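Local coordinates for discoidin-2 (Dictyostelium discoideum, PDB 2VM9), which binds galactose and N-acetylgalactosamine as a homotrimeric, calcium-containing lectin and may take part in spore coat formation, at residues 210-222 with 234-248. Sequence-based numbering, arbitrary orientation.
Sequences AHTDNGQMRWEGK and TFITWGNNAVYDLTF
The carbohydrate-binding end of the H-type lectin domain is built where two sugar-binding residues, Arg218 and Trp238, lie together. Arg218 CD sits 3.6 Å from the centroid of the Trp238 five-membered ring, a CH-pi contact over the face, while CB covers the middle of the indole. An extended chain from CG to NE carries the guanidinium beyond the ring. There NH1 forms a salt bridge with Asp213 OD2 (2.8 Å) and donates a hydrogen bond to Asn241 OD1, guanidinium and amide planes 84° apart; two acceptors on one nitrogen should limit rotation of the guanidinium. Asp213 OD2 also takes the Asn240 backbone N-H from above the carboxylate plane. Gly239 CA, in the type II' turn 238-241, lies 3.6 Å from Arg218 NH1, leaving no room for a side chain. Buried Asn241 uses both ends of its amide: OD1 accepts from Arg218 NH1, while ND2 donates to Gln216 O (2.8 Å) and His211 O (3.0 Å), each on a carbonyl lone pair, bridging the ends of the 212-215 turn; Gln216 O is shared with Asp213 N.

Behind this site, strands 216-222 and 234-237 form an antiparallel hairpin of the beta-sandwich, pairing Glu220 with Ile236 and Lys222 with Thr234, and Thr237 OG1 donates to Arg218 O (2.7 Å). Between the sheets, Leu246 CD2 lies over one face of the Trp219 indole and Phe248 CZ meets Trp219 CZ3 at 3.8 Å; Gly221 makes room for the Phe248 ring. Residues 216-220 pair with a strand of the second subunit, whose Asp209, another carbohydrate-binding residue, packs on Trp238, consistent with a site shared between subunits.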
loop_
_atom_site.group_PDB
_atom_site.type_symbol
_atom_site.label_atom_id
_atom_site.label_comp_id
_atom_site.label_asym_id
_atom_site.label_seq_id
_atom_site.Cartn_x
_atom_site.Cartn_y
_atom_site.Cartn_z
ATOM N N ALA A 210 0.048 -37.280 21.591
ATOM C CA ALA A 210 0.602 -38.432 20.837
ATOM C C ALA A 210 1.445 -39.316 21.719
ATOM O O ALA A 210 2.158 -38.842 22.629
ATOM C CB ALA A 210 1.453 -37.960 19.658
ATOM N N HIS A 211 1.427 -40.604 21.399
ATOM C CA HIS A 211 2.203 -41.551 22.153
ATOM C C HIS A 211 3.505 -41.794 21.414
ATOM O O HIS A 211 3.534 -41.870 20.178
ATOM C CB HIS A 211 1.424 -42.875 22.299
ATOM C CG HIS A 211 1.755 -43.607 23.560
ATOM N ND1 HIS A 211 1.091 -43.368 24.749
ATOM C CD2 HIS A 211 2.700 -44.540 23.833
ATOM C CE1 HIS A 211 1.605 -44.135 25.697
ATOM N NE2 HIS A 211 2.586 -44.851 25.172
ATOM N N THR A 212 4.598 -41.898 22.168
ATOM C CA THR A 212 5.851 -42.314 21.557
ATOM C C THR A 212 5.750 -43.799 21.173
ATOM O O THR A 212 4.885 -44.538 21.688
ATOM C CB THR A 212 7.054 -42.057 22.477
ATOM O OG1 THR A 212 6.895 -42.788 23.714
ATOM C CG2 THR A 212 7.209 -40.488 22.728
ATOM N N ASP A 213 6.628 -44.209 20.271
ATOM C CA ASP A 213 6.754 -45.606 19.837
ATOM C C ASP A 213 8.046 -46.097 20.487
ATOM O O ASP A 213 9.156 -45.852 19.972
ATOM C CB ASP A 213 6.862 -45.643 18.306
ATOM C CG ASP A 213 7.150 -47.041 17.758
ATOM O OD1 ASP A 213 6.985 -47.990 18.542
ATOM O OD2 ASP A 213 7.465 -47.163 16.534
ATOM N N ASN A 214 7.890 -46.753 21.646
ATOM C CA ASN A 214 9.010 -47.081 22.499
ATOM C C ASN A 214 9.984 -45.902 22.589
ATOM O O ASN A 214 11.181 -46.047 22.358
ATOM C CB ASN A 214 9.709 -48.344 21.986
ATOM C CG ASN A 214 8.852 -49.584 22.181
ATOM O OD1 ASN A 214 8.677 -50.396 21.263
ATOM N ND2 ASN A 214 8.310 -49.722 23.344
ATOM N N GLY A 215 9.444 -44.737 22.924
ATOM C CA GLY A 215 10.306 -43.562 23.140
ATOM C C GLY A 215 10.551 -42.663 21.939
ATOM O O GLY A 215 10.981 -41.507 22.125
ATOM N N GLN A 216 10.300 -43.161 20.720
ATOM C CA GLN A 216 10.469 -42.310 19.516
ATOM C C GLN A 216 9.161 -41.553 19.214
ATOM O O GLN A 216 8.088 -42.169 19.066
ATOM C CB GLN A 216 10.863 -43.130 18.287
ATOM C CG GLN A 216 11.358 -42.225 17.143
ATOM C CD GLN A 216 12.808 -41.717 17.377
ATOM O OE1 GLN A 216 13.511 -42.218 18.250
ATOM N NE2 GLN A 216 13.250 -40.744 16.567
ATOM N N MET A 217 9.256 -40.229 19.154
ATOM C CA MET A 217 8.118 -39.384 18.724
ATOM C C MET A 217 8.265 -39.121 17.240
ATOM O O MET A 217 9.340 -38.728 16.787
ATOM C CB MET A 217 8.127 -38.049 19.464
ATOM C CG MET A 217 6.964 -37.099 19.072
ATOM S SD MET A 217 5.368 -37.877 19.352
ATOM C CE MET A 217 5.168 -37.614 21.134
ATOM N N ARG A 218 7.171 -39.298 16.494
ATOM C CA ARG A 218 7.173 -39.083 15.042
ATOM C C ARG A 218 5.846 -38.418 14.682
ATOM O O ARG A 218 4.772 -39.021 14.814
ATOM C CB ARG A 218 7.297 -40.414 14.274
ATOM C CG ARG A 218 8.541 -41.271 14.607
ATOM C CD ARG A 218 8.505 -42.554 13.795
ATOM N NE ARG A 218 9.620 -43.422 14.151
ATOM C CZ ARG A 218 9.525 -44.437 15.000
ATOM N NH1 ARG A 218 8.368 -44.732 15.580
ATOM N NH2 ARG A 218 10.597 -45.207 15.205
ATOM N N TRP A 219 5.909 -37.155 14.303
ATOM C CA TRP A 219 4.739 -36.510 13.744
ATOM C C TRP A 219 5.183 -35.476 12.716
ATOM O O TRP A 219 6.273 -34.917 12.807
ATOM C CB TRP A 219 3.825 -35.908 14.816
ATOM C CG TRP A 219 4.436 -34.866 15.716
ATOM C CD1 TRP A 219 4.849 -35.029 17.023
ATOM C CD2 TRP A 219 4.637 -33.491 15.409
ATOM N NE1 TRP A 219 5.330 -33.842 17.528
ATOM C CE2 TRP A 219 5.202 -32.878 16.560
ATOM C CE3 TRP A 219 4.374 -32.706 14.272
ATOM C CZ2 TRP A 219 5.543 -31.517 16.601
ATOM C CZ3 TRP A 219 4.712 -31.327 14.311
ATOM C CH2 TRP A 219 5.286 -30.760 15.470
ATOM N N GLU A 220 4.337 -35.228 11.736
ATOM C CA GLU A 220 4.667 -34.197 10.749
ATOM C C GLU A 220 3.345 -33.644 10.193
ATOM O O GLU A 220 2.344 -34.363 10.130
ATOM C CB GLU A 220 5.547 -34.770 9.628
ATOM C CG GLU A 220 5.936 -33.762 8.534
ATOM C CD GLU A 220 6.991 -34.266 7.560
ATOM O OE1 GLU A 220 7.299 -35.485 7.556
ATOM O OE2 GLU A 220 7.536 -33.407 6.810
ATOM N N GLY A 221 3.374 -32.386 9.777
ATOM C CA GLY A 221 2.279 -31.801 9.005
ATOM C C GLY A 221 2.891 -31.218 7.745
ATOM O O GLY A 221 4.042 -30.721 7.769
ATOM N N LYS A 222 2.129 -31.288 6.648
ATOM C CA LYS A 222 2.506 -30.669 5.381
ATOM C C LYS A 222 1.256 -29.990 4.819
ATOM O O LYS A 222 0.153 -30.561 4.863
ATOM C CB LYS A 222 2.952 -31.723 4.361
ATOM C CG LYS A 222 4.304 -32.328 4.607
ATOM C CD LYS A 222 4.653 -33.337 3.503
ATOM C CE LYS A 222 5.950 -34.061 3.877
ATOM N NZ LYS A 222 6.308 -35.094 2.856
ATOM N N THR A 234 -1.928 -32.316 5.388
ATOM C CA THR A 234 -1.719 -33.734 5.496
ATOM C C THR A 234 -0.999 -33.962 6.833
ATOM O O THR A 234 0.090 -33.417 7.036
ATOM C CB THR A 234 -0.894 -34.260 4.315
ATOM O OG1 THR A 234 -1.609 -33.999 3.086
ATOM C CG2 THR A 234 -0.666 -35.767 4.477
ATOM N N PHE A 235 -1.650 -34.718 7.726
ATOM C CA PHE A 235 -1.082 -35.059 9.031
ATOM C C PHE A 235 -0.441 -36.415 8.840
ATOM O O PHE A 235 -1.047 -37.309 8.240
ATOM C CB PHE A 235 -2.170 -35.145 10.091
ATOM C CG PHE A 235 -2.798 -33.813 10.420
ATOM C CD1 PHE A 235 -2.356 -33.092 11.517
ATOM C CD2 PHE A 235 -3.845 -33.304 9.643
ATOM C CE1 PHE A 235 -2.936 -31.872 11.851
ATOM C CE2 PHE A 235 -4.422 -32.061 9.948
ATOM C CZ PHE A 235 -3.971 -31.341 11.065
ATOM N N ILE A 236 0.763 -36.581 9.371
ATOM C CA ILE A 236 1.547 -37.761 9.057
ATOM C C ILE A 236 2.152 -38.339 10.333
ATOM O O ILE A 236 2.673 -37.585 11.166
ATOM C CB ILE A 236 2.704 -37.346 8.115
ATOM C CG1 ILE A 236 2.151 -36.662 6.850
ATOM C CG2 ILE A 236 3.624 -38.536 7.821
ATOM C CD1 ILE A 236 3.209 -35.929 6.058
ATOM N N THR A 237 2.083 -39.662 10.478
ATOM C CA THR A 237 2.953 -40.342 11.420
ATOM C C THR A 237 3.506 -41.603 10.748
ATOM O O THR A 237 3.106 -41.957 9.646
ATOM C CB THR A 237 2.228 -40.632 12.786
ATOM O OG1 THR A 237 3.204 -41.011 13.767
ATOM C CG2 THR A 237 1.165 -41.741 12.647
ATOM N N TRP A 238 4.438 -42.270 11.413
ATOM C CA TRP A 238 5.044 -43.463 10.834
ATOM C C TRP A 238 5.631 -44.256 11.985
ATOM O O TRP A 238 5.274 -44.006 13.158
ATOM C CB TRP A 238 6.030 -43.129 9.686
ATOM C CG TRP A 238 7.251 -42.293 10.073
ATOM C CD1 TRP A 238 8.529 -42.741 10.189
ATOM C CD2 TRP A 238 7.289 -40.882 10.368
ATOM N NE1 TRP A 238 9.374 -41.707 10.537
ATOM C CE2 TRP A 238 8.636 -40.554 10.656
ATOM C CE3 TRP A 238 6.319 -39.866 10.416
ATOM C CZ2 TRP A 238 9.034 -39.257 11.018
ATOM C CZ3 TRP A 238 6.709 -38.568 10.756
ATOM C CH2 TRP A 238 8.069 -38.274 11.063
ATOM N N GLY A 239 6.455 -45.258 11.694
ATOM C CA GLY A 239 6.722 -46.269 12.729
ATOM C C GLY A 239 5.398 -46.734 13.329
ATOM O O GLY A 239 4.391 -46.834 12.619
ATOM N N ASN A 240 5.379 -47.010 14.632
ATOM C CA ASN A 240 4.151 -47.421 15.313
ATOM C C ASN A 240 3.500 -46.361 16.226
ATOM O O ASN A 240 2.663 -46.682 17.069
ATOM C CB ASN A 240 4.372 -48.739 16.077
ATOM C CG ASN A 240 4.691 -49.890 15.149
ATOM O OD1 ASN A 240 4.234 -49.931 14.020
ATOM N ND2 ASN A 240 5.518 -50.811 15.616
ATOM N N ASN A 241 3.818 -45.086 16.003
ATOM C CA ASN A 241 3.257 -44.049 16.857
ATOM C C ASN A 241 1.757 -43.971 16.757
ATOM O O ASN A 241 1.215 -43.968 15.658
ATOM C CB ASN A 241 3.823 -42.684 16.482
ATOM C CG ASN A 241 5.286 -42.565 16.831
ATOM O OD1 ASN A 241 6.143 -43.070 16.115
ATOM N ND2 ASN A 241 5.570 -41.869 17.922
ATOM N N ALA A 242 1.115 -43.870 17.911
ATOM C CA ALA A 242 -0.328 -43.622 18.001
ATOM C C ALA A 242 -0.476 -42.123 18.254
ATOM O O ALA A 242 -0.149 -41.622 19.340
ATOM C CB ALA A 242 -0.920 -44.432 19.154
ATOM N N VAL A 243 -0.957 -41.396 17.248
ATOM C CA VAL A 243 -1.159 -39.944 17.399
ATOM C C VAL A 243 -2.642 -39.694 17.665
ATOM O O VAL A 243 -3.481 -40.063 16.848
ATOM C CB VAL A 243 -0.719 -39.175 16.133
ATOM C CG1 VAL A 243 -1.118 -37.679 16.229
ATOM C CG2 VAL A 243 0.797 -39.355 15.891
ATOM N N TYR A 244 -2.953 -39.099 18.827
ATOM C CA TYR A 244 -4.344 -38.875 19.252
ATOM C C TYR A 244 -4.931 -37.626 18.596
ATOM O O TYR A 244 -6.052 -37.646 18.064
ATOM C CB TYR A 244 -4.371 -38.754 20.786
ATOM C CG TYR A 244 -5.740 -38.741 21.395
ATOM C CD1 TYR A 244 -6.276 -39.916 21.925
ATOM C CD2 TYR A 244 -6.497 -37.574 21.442
ATOM C CE1 TYR A 244 -7.514 -39.923 22.508
ATOM C CE2 TYR A 244 -7.764 -37.572 22.017
ATOM C CZ TYR A 244 -8.250 -38.765 22.553
ATOM O OH TYR A 244 -9.496 -38.815 23.133
ATOM N N ASP A 245 -4.163 -36.538 18.612
ATOM C CA ASP A 245 -4.559 -35.315 17.901
ATOM C C ASP A 245 -3.322 -34.437 17.659
ATOM O O ASP A 245 -2.301 -34.557 18.362
ATOM C CB ASP A 245 -5.606 -34.527 18.721
ATOM C CG ASP A 245 -6.380 -33.510 17.880
ATOM O OD1 ASP A 245 -6.370 -33.621 16.643
ATOM O OD2 ASP A 245 -7.013 -32.597 18.467
ATOM N N LEU A 246 -3.405 -33.598 16.634
ATOM C CA LEU A 246 -2.392 -32.563 16.376
ATOM C C LEU A 246 -3.145 -31.360 15.897
ATOM O O LEU A 246 -4.168 -31.512 15.202
ATOM C CB LEU A 246 -1.438 -32.984 15.253
ATOM C CG LEU A 246 -0.468 -34.125 15.550
ATOM C CD1 LEU A 246 0.134 -34.620 14.225
ATOM C CD2 LEU A 246 0.611 -33.662 16.532
ATOM N N THR A 247 -2.626 -30.172 16.210
ATOM C CA THR A 247 -3.221 -28.926 15.713
ATOM C C THR A 247 -2.135 -28.047 15.119
ATOM O O THR A 247 -1.075 -27.893 15.720
ATOM C CB THR A 247 -3.945 -28.125 16.836
ATOM O OG1 THR A 247 -4.968 -28.935 17.422
ATOM C CG2 THR A 247 -4.560 -26.843 16.267
ATOM N N PHE A 248 -2.415 -27.472 13.950
ATOM C CA PHE A 248 -1.543 -26.445 13.361
ATOM C C PHE A 248 -2.271 -25.119 13.195
ATOM O O PHE A 248 -3.452 -25.091 12.812
ATOM C CB PHE A 248 -1.041 -26.884 11.981
ATOM C CG PHE A 248 -0.084 -28.054 12.030
ATOM C CD1 PHE A 248 1.292 -27.827 12.129
ATOM C CD2 PHE A 248 -0.562 -29.362 12.012
ATOM C CE1 PHE A 248 2.204 -28.903 12.203
ATOM C CE2 PHE A 248 0.334 -30.467 12.071
ATOM C CZ PHE A 248 1.708 -30.236 12.190
HETATM O O HOH W 1 2.631 -45.271 20.074
HETATM O O HOH W 2 7.210 -50.511 17.876
#